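Local coordinates for protein MccF (Escherichia coli, PDB 4IIY) that probably acts as an S66-family carboxypeptidase-type hydrolase that gives its host self-immunity to microcin C7, at residues Gly196-Thr201 and Ile360-Gln365; Gly159-Tyr164 and Leu347-Ala352; Lys188-Lys193 and Gln365-Glu370; Gly235-Arg240 and Ile353-Lys358. The protein carries 1 engineered substitution. One frame throughout, in Å; residues are numbered along the deposited sequence.

Contact 1 (Gly196-Thr201 and Ile360-Gln365); sequences GIYTYT and ISITEQ. With EDO (1,2-ethanediol), chain Q; EDO (1,2-ethanediol), chain O.
Y198–I362 and T199–S361 are successive antiparallel bridges that add strand 198-199, the outermost on its side of the eight-stranded mixed sheet, to strand 359-362. Y198 and I362 are the hydrogen-bonded pair: Y198 N gives to I362 O (3.0 Å) and I362 N to Y198 O (2.8 Å), both donors lying in the plane of the carbonyl they meet. T199 and S361 follow as the non-hydrogen-bonded pair, and their hydroxyls come together at 2.8 Å, T199 OG1 to S361 OG. Each hydroxyl is set beside its own backbone N (chi1 -57° in T199, -55° in S361), which turns the two oxygens toward one another. Past the strand end, Y200 N still reaches I360 O at 3.0 Å, and a water accepts from I360 N while donating to Y200 O. The opposite sheet face carries Y198 and I362, joined by the Y200 ring and covered by I189 of helix 178-191. Y198 CE2 stands 3.7 Å above one face of the Y200 ring, displaced toward its rim, while I362 CD1 approaches Y200 OH to 3.4 Å. The hydroxyl of the buried Y200 is hydrogen-bonded to T344 O. With an alanine in place of Y200, T344 O would probably lose that mate and a gap would open beside I362 and Y198. At the other end of the pairing the I197 and T363 side chains run alongside each other, I197 CG2 3.9 Å from T363 CG2.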
loop_
_atom_site.group_PDB
_atom_site.type_symbol
_atom_site.label_atom_id
_atom_site.label_comp_id
_atom_site.label_asym_id
_atom_site.label_seq_id
_atom_site.Cartn_x
_atom_site.Cartn_y
_atom_site.Cartn_z
ATOM N N GLY B 196 -27.445 12.444 24.844
ATOM C CA GLY B 196 -27.913 13.005 23.595
ATOM C C GLY B 196 -26.827 12.938 22.541
ATOM O O GLY B 196 -25.657 12.658 22.850
ATOM N N ILE B 197 -27.207 13.190 21.296
ATOM C CA ILE B 197 -26.256 13.128 20.198
ATOM C C ILE B 197 -25.299 14.308 20.271
ATOM O O ILE B 197 -25.594 15.333 20.897
ATOM C CB ILE B 197 -26.954 13.077 18.812
ATOM C CG1 ILE B 197 -27.485 14.453 18.390
ATOM C CG2 ILE B 197 -28.064 12.024 18.809
ATOM C CD1 ILE B 197 -28.085 14.466 16.995
ATOM N N TYR B 198 -24.136 14.146 19.651
ATOM C CA TYR B 198 -23.194 15.243 19.510
ATOM C C TYR B 198 -23.056 15.604 18.034
ATOM O O TYR B 198 -22.659 14.761 17.228
ATOM C CB TYR B 198 -21.813 14.885 20.068
ATOM C CG TYR B 198 -20.845 15.969 19.697
ATOM C CD1 TYR B 198 -20.824 17.163 20.403
ATOM C CD2 TYR B 198 -20.034 15.854 18.574
ATOM C CE1 TYR B 198 -19.984 18.203 20.032
ATOM C CE2 TYR B 198 -19.194 16.887 18.197
ATOM C CZ TYR B 198 -19.170 18.054 18.930
ATOM O OH TYR B 198 -18.334 19.076 18.543
ATOM N N THR B 199 -23.355 16.852 17.676
ATOM C CA THR B 199 -23.250 17.307 16.296
ATOM C C THR B 199 -21.981 18.135 16.107
ATOM O O THR B 199 -21.754 19.122 16.813
ATOM C CB THR B 199 -24.499 18.115 15.881
ATOM O OG1 THR B 199 -25.667 17.305 16.083
ATOM C CG2 THR B 199 -24.414 18.534 14.416
ATOM N N TYR B 200 -21.142 17.726 15.159
ATOM C CA TYR B 200 -19.870 18.399 14.932
ATOM C C TYR B 200 -20.029 19.842 14.468
ATOM O O TYR B 200 -20.911 20.158 13.664
ATOM C CB TYR B 200 -19.030 17.632 13.910
ATOM C CG TYR B 200 -18.321 16.442 14.502
ATOM C CD1 TYR B 200 -17.095 16.590 15.150
ATOM C CD2 TYR B 200 -18.871 15.171 14.419
ATOM C CE1 TYR B 200 -16.442 15.514 15.703
ATOM C CE2 TYR B 200 -18.220 14.082 14.973
ATOM C CZ TYR B 200 -17.012 14.263 15.608
ATOM O OH TYR B 200 -16.378 13.174 16.163
ATOM N N THR B 201 -19.147 20.700 14.973
ATOM C CA THR B 201 -18.950 22.025 14.418
ATOM C C THR B 201 -18.169 21.899 13.116
ATOM O O THR B 201 -17.490 20.892 12.878
ATOM C CB THR B 201 -18.150 22.903 15.388
ATOM O OG1 THR B 201 -16.921 22.241 15.722
ATOM C CG2 THR B 201 -18.939 23.135 16.659
ATOM N N ILE B 360 -23.134 16.225 10.663
ATOM C CA ILE B 360 -22.706 14.887 11.038
ATOM C C ILE B 360 -22.640 14.818 12.554
ATOM O O ILE B 360 -22.139 15.740 13.207
ATOM C CB ILE B 360 -21.363 14.489 10.347
ATOM C CG1 ILE B 360 -20.874 13.119 10.837
ATOM C CG2 ILE B 360 -20.285 15.556 10.519
ATOM C CD1 ILE B 360 -19.643 12.603 10.091
ATOM N N SER B 361 -23.172 13.737 13.114
ATOM C CA SER B 361 -23.314 13.599 14.553
ATOM C C SER B 361 -22.870 12.224 15.038
ATOM O O SER B 361 -23.000 11.234 14.313
ATOM C CB SER B 361 -24.777 13.797 14.969
ATOM O OG SER B 361 -25.296 15.037 14.510
ATOM N N ILE B 362 -22.384 12.173 16.275
ATOM C CA ILE B 362 -22.163 10.913 16.976
ATOM C C ILE B 362 -23.454 10.561 17.716
ATOM O O ILE B 362 -24.003 11.397 18.446
ATOM C CB ILE B 362 -21.016 11.023 17.996
ATOM C CG1 ILE B 362 -19.753 11.631 17.367
ATOM C CG2 ILE B 362 -20.728 9.669 18.620
ATOM C CD1 ILE B 362 -18.736 12.097 18.394
ATOM N N THR B 363 -23.960 9.344 17.521
ATOM C CA THR B 363 -25.251 8.983 18.104
ATOM C C THR B 363 -25.180 7.844 19.116
ATOM O O THR B 363 -26.202 7.460 19.695
ATOM C CB THR B 363 -26.289 8.629 17.022
ATOM O OG1 THR B 363 -25.859 7.462 16.311
ATOM C CG2 THR B 363 -26.470 9.789 16.052
ATOM N N GLU B 364 -23.983 7.312 19.341
ATOM C CA GLU B 364 -23.794 6.202 20.267
ATOM C C GLU B 364 -22.737 6.560 21.310
ATOM O O GLU B 364 -21.717 7.176 20.985
ATOM C CB GLU B 364 -23.381 4.945 19.493
ATOM C CG GLU B 364 -23.000 3.773 20.382
ATOM C CD GLU B 364 -22.533 2.554 19.608
ATOM O OE1 GLU B 364 -22.551 2.570 18.364
ATOM O OE2 GLU B 364 -22.136 1.564 20.261
ATOM N N GLN B 365 -22.974 6.171 22.561
ATOM C CA GLN B 365 -22.038 6.413 23.651
ATOM C C GLN B 365 -20.660 5.842 23.326
ATOM O O GLN B 365 -20.543 4.705 22.867
ATOM C CB GLN B 365 -22.552 5.779 24.945
ATOM C CG GLN B 365 -21.686 6.051 26.151
ATOM C CD GLN B 365 -22.243 5.410 27.413
ATOM O OE1 GLN B 365 -23.340 4.846 27.405
ATOM N NE2 GLN B 365 -21.489 5.489 28.499
HETATM C C1 EDO Q . -23.442 10.421 21.643
HETATM O O1 EDO Q . -23.021 11.783 21.691
HETATM C C2 EDO Q . -23.001 9.739 22.931
HETATM O O2 EDO Q . -22.279 10.665 23.752
HETATM C C1 EDO O . -24.064 17.375 22.647
HETATM O O1 EDO O . -24.877 16.589 23.530
HETATM C C2 EDO O . -23.333 18.472 23.418
HETATM O O2 EDO O . -22.250 17.937 24.190
HETATM O O HOH W 1 -21.850 18.799 11.392
#

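Contact 2 (Gly159-Tyr164 and Leu347-Ala352); sequences GLITFY and LGVKLA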
loop_
_atom_site.group_PDB
_atom_site.type_symbol
_atom_site.label_atom_id
_atom_site.label_comp_id
_atom_site.label_asym_id
_atom_site.label_seq_id
_atom_site.Cartn_x
_atom_site.Cartn_y
_atom_site.Cartn_z
ATOM N N GLY B 159 -12.501 -4.734 20.951
ATOM C CA GLY B 159 -13.746 -3.993 20.925
ATOM C C GLY B 159 -13.680 -2.615 21.558
ATOM O O GLY B 159 -14.705 -1.935 21.640
ATOM N N LEU B 160 -12.495 -2.195 21.998
ATOM C CA LEU B 160 -12.317 -0.861 22.574
ATOM C C LEU B 160 -12.558 0.238 21.543
ATOM O O LEU B 160 -12.034 0.186 20.428
ATOM C CB LEU B 160 -10.906 -0.718 23.137
ATOM C CG LEU B 160 -10.523 0.634 23.745
ATOM C CD1 LEU B 160 -11.402 0.982 24.949
ATOM C CD2 LEU B 160 -9.058 0.617 24.142
ATOM N N ILE B 161 -13.354 1.229 21.918
ATOM C CA ILE B 161 -13.555 2.396 21.073
ATOM C C ILE B 161 -12.347 3.315 21.214
ATOM O O ILE B 161 -12.101 3.887 22.283
ATOM C CB ILE B 161 -14.856 3.130 21.432
ATOM C CG1 ILE B 161 -16.052 2.174 21.282
ATOM C CG2 ILE B 161 -15.007 4.386 20.580
ATOM C CD1 ILE B 161 -16.146 1.495 19.924
ATOM N N THR B 162 -11.566 3.384 20.135
ATOM C CA THR B 162 -10.389 4.244 20.025
ATOM C C THR B 162 -10.725 5.462 19.154
ATOM O O THR B 162 -11.824 5.550 18.599
ATOM C CB THR B 162 -9.192 3.483 19.417
ATOM O OG1 THR B 162 -9.475 3.130 18.055
ATOM C CG2 THR B 162 -8.882 2.236 20.223
ATOM N N PHE B 163 -9.787 6.407 19.050
ATOM C CA PHE B 163 -10.079 7.722 18.483
ATOM C C PHE B 163 -9.142 8.135 17.365
ATOM O O PHE B 163 -7.919 8.093 17.524
ATOM C CB PHE B 163 -10.049 8.776 19.594
ATOM C CG PHE B 163 -11.109 8.565 20.633
ATOM C CD1 PHE B 163 -12.307 9.248 20.565
ATOM C CD2 PHE B 163 -10.931 7.628 21.639
ATOM C CE1 PHE B 163 -13.307 9.014 21.512
ATOM C CE2 PHE B 163 -11.926 7.387 22.580
ATOM C CZ PHE B 163 -13.112 8.084 22.514
ATOM N N TYR B 164 -9.733 8.533 16.237
ATOM C CA TYR B 164 -8.993 9.160 15.153
ATOM C C TYR B 164 -8.914 10.632 15.505
ATOM O O TYR B 164 -9.935 11.320 15.519
ATOM C CB TYR B 164 -9.697 8.974 13.802
ATOM C CG TYR B 164 -8.701 8.946 12.663
ATOM C CD1 TYR B 164 -7.896 7.827 12.476
ATOM C CD2 TYR B 164 -8.519 10.036 11.811
ATOM C CE1 TYR B 164 -6.967 7.772 11.480
ATOM C CE2 TYR B 164 -7.576 9.993 10.786
ATOM C CZ TYR B 164 -6.802 8.847 10.636
ATOM O OH TYR B 164 -5.825 8.741 9.661
ATOM N N LEU B 347 -13.970 5.869 16.644
ATOM C CA LEU B 347 -14.161 4.837 15.631
ATOM C C LEU B 347 -14.868 3.615 16.210
ATOM O O LEU B 347 -14.551 3.175 17.316
ATOM C CB LEU B 347 -12.812 4.400 15.067
ATOM C CG LEU B 347 -11.979 5.482 14.382
ATOM C CD1 LEU B 347 -10.581 4.966 14.103
ATOM C CD2 LEU B 347 -12.647 5.920 13.106
ATOM N N GLY B 348 -15.818 3.067 15.454
ATOM C CA GLY B 348 -16.511 1.858 15.863
ATOM C C GLY B 348 -17.838 2.081 16.559
ATOM O O GLY B 348 -18.425 1.134 17.085
ATOM N N VAL B 349 -18.312 3.323 16.569
ATOM C CA VAL B 349 -19.639 3.653 17.094
ATOM C C VAL B 349 -20.488 4.283 15.999
ATOM O O VAL B 349 -19.971 4.701 14.960
ATOM C CB VAL B 349 -19.578 4.619 18.302
ATOM C CG1 VAL B 349 -18.844 3.975 19.471
ATOM C CG2 VAL B 349 -18.929 5.960 17.918
ATOM N N LYS B 350 -21.796 4.363 16.237
ATOM C CA LYS B 350 -22.709 4.930 15.261
ATOM C C LYS B 350 -22.578 6.447 15.122
ATOM O O LYS B 350 -22.509 7.181 16.110
ATOM C CB LYS B 350 -24.161 4.563 15.594
ATOM C CG LYS B 350 -24.490 3.097 15.344
ATOM C CD LYS B 350 -25.912 2.772 15.768
ATOM C CE LYS B 350 -26.191 1.284 15.646
ATOM N NZ LYS B 350 -27.563 0.929 16.114
ATOM N N LEU B 351 -22.571 6.878 13.867
ATOM C CA LEU B 351 -22.725 8.278 13.490
ATOM C C LEU B 351 -23.979 8.420 12.646
ATOM O O LEU B 351 -24.433 7.457 12.024
ATOM C CB LEU B 351 -21.550 8.753 12.630
ATOM C CG LEU B 351 -20.127 8.450 13.072
ATOM C CD1 LEU B 351 -19.160 9.019 12.040
ATOM C CD2 LEU B 351 -19.860 9.030 14.450
ATOM N N ALA B 352 -24.520 9.631 12.598
ATOM C CA ALA B 352 -25.596 9.952 11.669
ATOM C C ALA B 352 -25.166 11.118 10.798
ATOM O O ALA B 352 -24.820 12.190 11.310
ATOM C CB ALA B 352 -26.895 10.286 12.414
HETATM O O HOH W 2 -12.095 1.905 17.633
#
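T162 and L347 meet where the two large sheets of the protein join: strand 162-164 belongs to the six-stranded sheet with strand 345-347 at its edge, and the chain then turns through G348 into strand 350-354 of the eight-stranded sheet. The direct polar link is a single backbone bond, L347 N to T162 O, 2.9 Å long and practically straight at 179°. A water fills in for a second one, accepting from T162 N at 3.0 Å and donating to L347 O at 2.8 Å. Both backbone groups of L347 are thus tied to T162, one directly and one through solvent.

The packing contacts lie to both sides of this link. L347 CD1 comes within 4.1 Å of Y164 CB, near the base of a side chain whose ring leads away to the predicted catalytic centre. There Y164 OH is hydrogen-bonded to E270, the predicted charge-relay residue, and to the backbone N of A145, which replaces the predicted nucleophile in this engineered protein. Toward G348, the I161 side chain is bent at chi2 (-54°), bringing its terminal methyl to the turn. G348 has positive phi (96°), and the place a CB would occupy is crowded by that methyl. I161 CD1 lies 3.5 Å from the carbonyl oxygen L347 O and makes its apolar contact with V349 CG1, 3.7 Å away.

Contact 3 (Lys188-Lys193 and Gln365-Glu370); sequences KILTRK and QYLSTE. With EDO (1,2-ethanediol), chain O; EDO (1,2-ethanediol), chain Q.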
loop_
_atom_site.group_PDB
_atom_site.type_symbol
_atom_site.label_atom_id
_atom_site.label_comp_id
_atom_site.label_asym_id
_atom_site.label_seq_id
_atom_site.Cartn_x
_atom_site.Cartn_y
_atom_site.Cartn_z
ATOM N N LYS B 188 -13.709 18.950 23.766
ATOM C CA LYS B 188 -15.157 18.767 23.753
ATOM C C LYS B 188 -15.557 17.292 23.657
ATOM O O LYS B 188 -16.371 16.795 24.447
ATOM C CB LYS B 188 -15.776 19.535 22.586
ATOM C CG LYS B 188 -17.288 19.390 22.460
ATOM C CD LYS B 188 -18.007 20.067 23.612
ATOM C CE LYS B 188 -19.512 20.102 23.398
ATOM N NZ LYS B 188 -20.188 20.840 24.502
ATOM N N ILE B 189 -14.998 16.598 22.674
ATOM C CA ILE B 189 -15.364 15.212 22.415
ATOM C C ILE B 189 -15.038 14.325 23.611
ATOM O O ILE B 189 -15.830 13.459 23.992
ATOM C CB ILE B 189 -14.641 14.671 21.157
ATOM C CG1 ILE B 189 -15.141 15.373 19.892
ATOM C CG2 ILE B 189 -14.851 13.174 21.020
ATOM C CD1 ILE B 189 -16.610 15.140 19.600
ATOM N N LEU B 190 -13.877 14.546 24.216
ATOM C CA LEU B 190 -13.390 13.633 25.233
ATOM C C LEU B 190 -13.878 13.962 26.649
ATOM O O LEU B 190 -13.840 13.094 27.522
ATOM C CB LEU B 190 -11.860 13.546 25.188
ATOM C CG LEU B 190 -11.265 13.020 23.875
ATOM C CD1 LEU B 190 -9.752 13.054 23.930
ATOM C CD2 LEU B 190 -11.749 11.608 23.553
ATOM N N THR B 191 -14.323 15.197 26.889
ATOM C CA THR B 191 -14.792 15.561 28.234
ATOM C C THR B 191 -16.302 15.738 28.372
ATOM O O THR B 191 -16.815 15.749 29.497
ATOM C CB THR B 191 -14.126 16.840 28.787
ATOM O OG1 THR B 191 -14.612 17.989 28.084
ATOM C CG2 THR B 191 -12.617 16.762 28.697
ATOM N N ARG B 192 -17.021 15.866 27.263
ATOM C CA ARG B 192 -18.455 16.151 27.334
ATOM C C ARG B 192 -19.249 15.052 28.028
ATOM O O ARG B 192 -18.845 13.891 28.051
ATOM C CB ARG B 192 -19.040 16.396 25.938
ATOM C CG ARG B 192 -18.968 15.194 24.995
ATOM C CD ARG B 192 -19.611 15.497 23.655
ATOM N NE ARG B 192 -21.074 15.435 23.713
ATOM C CZ ARG B 192 -21.767 14.304 23.637
ATOM N NH1 ARG B 192 -21.135 13.142 23.530
ATOM N NH2 ARG B 192 -23.095 14.329 23.693
ATOM N N LYS B 193 -20.385 15.430 28.601
ATOM C CA LYS B 193 -21.325 14.445 29.120
ATOM C C LYS B 193 -21.848 13.589 27.980
ATOM O O LYS B 193 -22.123 14.094 26.891
ATOM C CB LYS B 193 -22.499 15.136 29.812
ATOM C CG LYS B 193 -22.103 16.079 30.930
ATOM C CD LYS B 193 -21.365 15.349 32.034
ATOM C CE LYS B 193 -21.613 15.997 33.388
ATOM N NZ LYS B 193 -22.371 15.084 34.289
ATOM N N GLN B 365 -22.974 6.171 22.561
ATOM C CA GLN B 365 -22.038 6.413 23.651
ATOM C C GLN B 365 -20.660 5.842 23.326
ATOM O O GLN B 365 -20.543 4.705 22.867
ATOM C CB GLN B 365 -22.552 5.779 24.945
ATOM C CG GLN B 365 -21.686 6.051 26.151
ATOM C CD GLN B 365 -22.243 5.410 27.413
ATOM O OE1 GLN B 365 -23.340 4.846 27.405
ATOM N NE2 GLN B 365 -21.489 5.489 28.499
ATOM N N TYR B 366 -19.621 6.632 23.583
ATOM C CA TYR B 366 -18.265 6.263 23.168
ATOM C C TYR B 366 -17.216 6.394 24.278
ATOM O O TYR B 366 -16.054 6.049 24.068
ATOM C CB TYR B 366 -17.860 7.063 21.919
ATOM C CG TYR B 366 -17.904 8.560 22.135
ATOM C CD1 TYR B 366 -16.809 9.237 22.657
ATOM C CD2 TYR B 366 -19.050 9.286 21.848
ATOM C CE1 TYR B 366 -16.849 10.610 22.874
ATOM C CE2 TYR B 366 -19.104 10.650 22.057
ATOM C CZ TYR B 366 -18.009 11.310 22.569
ATOM O OH TYR B 366 -18.099 12.675 22.786
ATOM N N LEU B 367 -17.634 6.881 25.451
ATOM C CA LEU B 367 -16.822 6.851 26.666
ATOM C C LEU B 367 -17.742 6.506 27.830
ATOM O O LEU B 367 -18.951 6.717 27.741
ATOM C CB LEU B 367 -16.133 8.201 26.920
ATOM C CG LEU B 367 -15.003 8.604 25.959
ATOM C CD1 LEU B 367 -14.689 10.092 26.026
ATOM C CD2 LEU B 367 -13.745 7.788 26.217
ATOM N N SER B 368 -17.173 5.970 28.904
ATOM C CA SER B 368 -17.935 5.700 30.123
ATOM C C SER B 368 -18.503 6.994 30.699
ATOM O O SER B 368 -17.912 8.064 30.549
ATOM C CB SER B 368 -17.044 5.020 31.162
ATOM O OG SER B 368 -16.533 3.802 30.662
ATOM N N THR B 369 -19.656 6.905 31.354
ATOM C CA THR B 369 -20.301 8.100 31.891
ATOM C C THR B 369 -19.527 8.675 33.078
ATOM O O THR B 369 -19.676 9.850 33.416
ATOM C CB THR B 369 -21.759 7.824 32.300
ATOM O OG1 THR B 369 -21.791 6.784 33.284
ATOM C CG2 THR B 369 -22.576 7.397 31.093
ATOM N N GLU B 370 -18.694 7.845 33.698
ATOM C CA GLU B 370 -17.887 8.274 34.833
ATOM C C GLU B 370 -16.524 7.584 34.850
ATOM O O GLU B 370 -16.337 6.537 34.223
ATOM C CB GLU B 370 -18.628 8.004 36.145
HETATM C C1 EDO O . -24.064 17.375 22.647
HETATM O O1 EDO O . -24.877 16.589 23.530
HETATM C C2 EDO O . -23.333 18.472 23.418
HETATM O O2 EDO O . -22.250 17.937 24.190
HETATM C C1 EDO Q . -23.442 10.421 21.643
HETATM O O1 EDO Q . -23.021 11.783 21.691
HETATM C C2 EDO Q . -23.001 9.739 22.931
HETATM O O2 EDO Q . -22.279 10.665 23.752
#
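Y366 OH is held by two groups at the end of helix 178-191: it donates to I189 O at 2.7 Å and accepts from R192 NH1 at 3.2 Å. The first bond meets the carbonyl in its plane, on a lone pair (C=O...O angle 127°), with I189 O at the edge of the tyrosine ring. The second leaves R192 within its guanidinium plane, which is turned only 22° from the ring plane. I189 CG2 packs beside the ring, 3.7 Å from Y366 CE1. The contact joins the C-terminal end of helix 178-191, which R192 is the first residue to leave, to the irregular tail after strand 359-362. The R192 chain kinks at chi3 (-78°) on its way to two ethanediol molecules, probably from the crystallisation liquor. R192 NE and NH2 hold one of them, NE reaching that diol's O2 at 2.8 Å, and NH1 holds the other; R192 NH2 also bonds G196 O. One residue on from I189, L367 CD1 sits 3.5 Å from L190 O and 4.1 Å from L190 CD2, with F163 of strand 162-164 touching L190, Y366 and L367. Within the tail, Q365 NE2 donates to L367 O at 2.9 Å.

Contact 4 (Gly235-Arg240 and Ile353-Lys358); sequences GKVEGR and IDFDNK
The F355 ring has G235 O at its edge, in plane, and I353 CG2 over one face, 3.5 Å above it and offset toward the rim. V237 CG2 approaches obliquely, 4.0 Å from F355 CE2. Two carboxylates are also used from above their planes. D356 OD1 accepts from G235 N at 2.9 Å, the donor 48° out of plane, and D354 OD1 takes N357 N at 2.9 Å, 65° out. The latter bond makes an Asx motif at the start of the turn, D356 N adding a weak bond to the same oxygen. A valine in place of D354 would probably leave N357 N without this acceptor and the turn freer to move.

The backbones pair antiparallel. V237 and I353 form the hydrogen-bonded pair, V237 N to I353 O 2.9 Å and I353 N to V237 O 2.8 Å; at its end F355 N gives to G235 O at 2.8 Å. K236 and D354 are the non-hydrogen-bonded pair between, K236 CG lying 3.5 Å from I353 O. The turn closes the beta hairpin of strands 350-354 and 359-362, in which I360 touches I353, while strand 236-245 continues the sheet toward 266-270. V237, I353 and F355 are met by residues that include F231 of strand 230-232, A297 and I299 of strand 297-301, and P329.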
loop_
_atom_site.group_PDB
_atom_site.type_symbol
_atom_site.label_atom_id
_atom_site.label_comp_id
_atom_site.label_asym_id
_atom_site.label_seq_id
_atom_site.Cartn_x
_atom_site.Cartn_y
_atom_site.Cartn_z
ATOM N N GLY B 235 -31.323 12.829 2.512
ATOM C CA GLY B 235 -31.781 12.072 3.657
ATOM C C GLY B 235 -30.705 11.921 4.711
ATOM O O GLY B 235 -29.706 12.648 4.712
ATOM N N LYS B 236 -30.915 10.977 5.615
ATOM C CA LYS B 236 -30.027 10.755 6.743
ATOM C C LYS B 236 -29.581 9.300 6.747
ATOM O O LYS B 236 -30.397 8.387 6.565
ATOM C CB LYS B 236 -30.755 11.100 8.049
ATOM C CG LYS B 236 -29.871 11.118 9.286
ATOM C CD LYS B 236 -30.545 11.826 10.457
ATOM C CE LYS B 236 -31.782 11.087 10.927
ATOM N NZ LYS B 236 -32.315 11.678 12.190
ATOM N N VAL B 237 -28.281 9.085 6.933
ATOM C CA VAL B 237 -27.719 7.745 7.044
ATOM C C VAL B 237 -27.074 7.582 8.407
ATOM O O VAL B 237 -26.241 8.396 8.801
ATOM C CB VAL B 237 -26.651 7.480 5.963
ATOM C CG1 VAL B 237 -26.008 6.111 6.176
ATOM C CG2 VAL B 237 -27.264 7.581 4.575
ATOM N N GLU B 238 -27.444 6.526 9.121
ATOM C CA GLU B 238 -26.875 6.238 10.430
ATOM C C GLU B 238 -26.277 4.839 10.436
ATOM O O GLU B 238 -26.933 3.873 10.037
ATOM C CB GLU B 238 -27.928 6.348 11.536
ATOM C CG GLU B 238 -27.380 6.083 12.927
ATOM C CD GLU B 238 -28.390 6.397 14.013
ATOM O OE1 GLU B 238 -29.544 6.735 13.670
ATOM O OE2 GLU B 238 -28.031 6.311 15.207
ATOM N N GLY B 239 -25.031 4.721 10.884
ATOM C CA GLY B 239 -24.361 3.431 10.915
ATOM C C GLY B 239 -23.037 3.513 11.643
ATOM O O GLY B 239 -22.509 4.606 11.877
ATOM N N ARG B 240 -22.502 2.356 12.015
ATOM C CA ARG B 240 -21.206 2.276 12.679
ATOM C C ARG B 240 -20.100 2.781 11.763
ATOM O O ARG B 240 -19.988 2.335 10.629
ATOM C CB ARG B 240 -20.910 0.821 13.040
ATOM C CG ARG B 240 -19.564 0.628 13.711
ATOM C CD ARG B 240 -19.238 -0.839 13.959
ATOM N NE ARG B 240 -19.047 -1.570 12.709
ATOM C CZ ARG B 240 -18.271 -2.641 12.576
ATOM N NH1 ARG B 240 -17.589 -3.114 13.615
ATOM N NH2 ARG B 240 -18.171 -3.232 11.392
ATOM N N ILE B 353 -25.165 10.910 9.489
ATOM C CA ILE B 353 -24.893 11.984 8.553
ATOM C C ILE B 353 -26.221 12.447 7.970
ATOM O O ILE B 353 -26.950 11.658 7.365
ATOM C CB ILE B 353 -23.971 11.536 7.401
ATOM C CG1 ILE B 353 -22.677 10.911 7.935
ATOM C CG2 ILE B 353 -23.674 12.718 6.478
ATOM C CD1 ILE B 353 -21.836 10.261 6.851
ATOM N N ASP B 354 -26.542 13.722 8.165
ATOM C CA ASP B 354 -27.745 14.288 7.580
ATOM C C ASP B 354 -27.345 15.044 6.331
ATOM O O ASP B 354 -26.793 16.142 6.395
ATOM C CB ASP B 354 -28.441 15.206 8.577
ATOM C CG ASP B 354 -29.797 15.675 8.090
ATOM O OD1 ASP B 354 -29.993 15.799 6.868
ATOM O OD2 ASP B 354 -30.671 15.913 8.957
ATOM N N PHE B 355 -27.593 14.429 5.187
ATOM C CA PHE B 355 -27.215 15.018 3.913
ATOM C C PHE B 355 -28.075 16.218 3.529
ATOM O O PHE B 355 -27.623 17.093 2.789
ATOM C CB PHE B 355 -27.221 13.950 2.824
ATOM C CG PHE B 355 -26.097 12.973 2.961
ATOM C CD1 PHE B 355 -24.867 13.233 2.385
ATOM C CD2 PHE B 355 -26.251 11.817 3.709
ATOM C CE1 PHE B 355 -23.820 12.343 2.526
ATOM C CE2 PHE B 355 -25.202 10.931 3.857
ATOM C CZ PHE B 355 -23.990 11.203 3.269
ATOM N N ASP B 356 -29.298 16.261 4.042
ATOM C CA ASP B 356 -30.187 17.382 3.747
ATOM C C ASP B 356 -29.795 18.620 4.546
ATOM O O ASP B 356 -29.774 19.729 4.017
ATOM C CB ASP B 356 -31.644 17.011 4.038
ATOM C CG ASP B 356 -32.155 15.880 3.156
ATOM O OD1 ASP B 356 -31.637 15.704 2.035
ATOM O OD2 ASP B 356 -33.081 15.173 3.598
ATOM N N ASN B 357 -29.472 18.423 5.817
ATOM C CA ASN B 357 -29.085 19.533 6.691
ATOM C C ASN B 357 -27.578 19.778 6.760
ATOM O O ASN B 357 -27.122 20.672 7.470
ATOM C CB ASN B 357 -29.679 19.336 8.088
ATOM C CG ASN B 357 -31.181 19.457 8.083
ATOM O OD1 ASN B 357 -31.907 18.490 8.344
ATOM N ND2 ASN B 357 -31.658 20.635 7.754
ATOM N N LYS B 358 -26.812 18.980 6.015
ATOM C CA LYS B 358 -25.356 19.146 5.922
ATOM C C LYS B 358 -24.678 19.115 7.285
ATOM O O LYS B 358 -23.947 20.038 7.641
ATOM C CB LYS B 358 -24.983 20.442 5.197
ATOM C CG LYS B 358 -25.786 20.739 3.944
ATOM C CD LYS B 358 -25.680 19.664 2.903
ATOM C CE LYS B 358 -26.456 20.065 1.653
ATOM N NZ LYS B 358 -26.846 18.889 0.824
#

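Contacts 1 and 4 are regular antiparallel strand pairings within the eight-stranded sheet, on the two flanks of the pair formed by strands 350-354 and 359-362; contact 4 is the more exposed and adds carboxylate bonds at a turn. Contact 2 is wholly buried, nearest the chain centre and the predicted catalytic residues, and relies on one direct backbone bond, a water and methyl packing where one sheet gives way to the other. Contact 3 pairs no strands: side chains carry most of it, a tyrosine hydroxyl reaching a backbone carbonyl of the helix end. Contacts 1 and 3 share Q365 and the ethanediols, and F163 of contact 2 packs on contact 3, whereas contacts 3 and 4 do not touch.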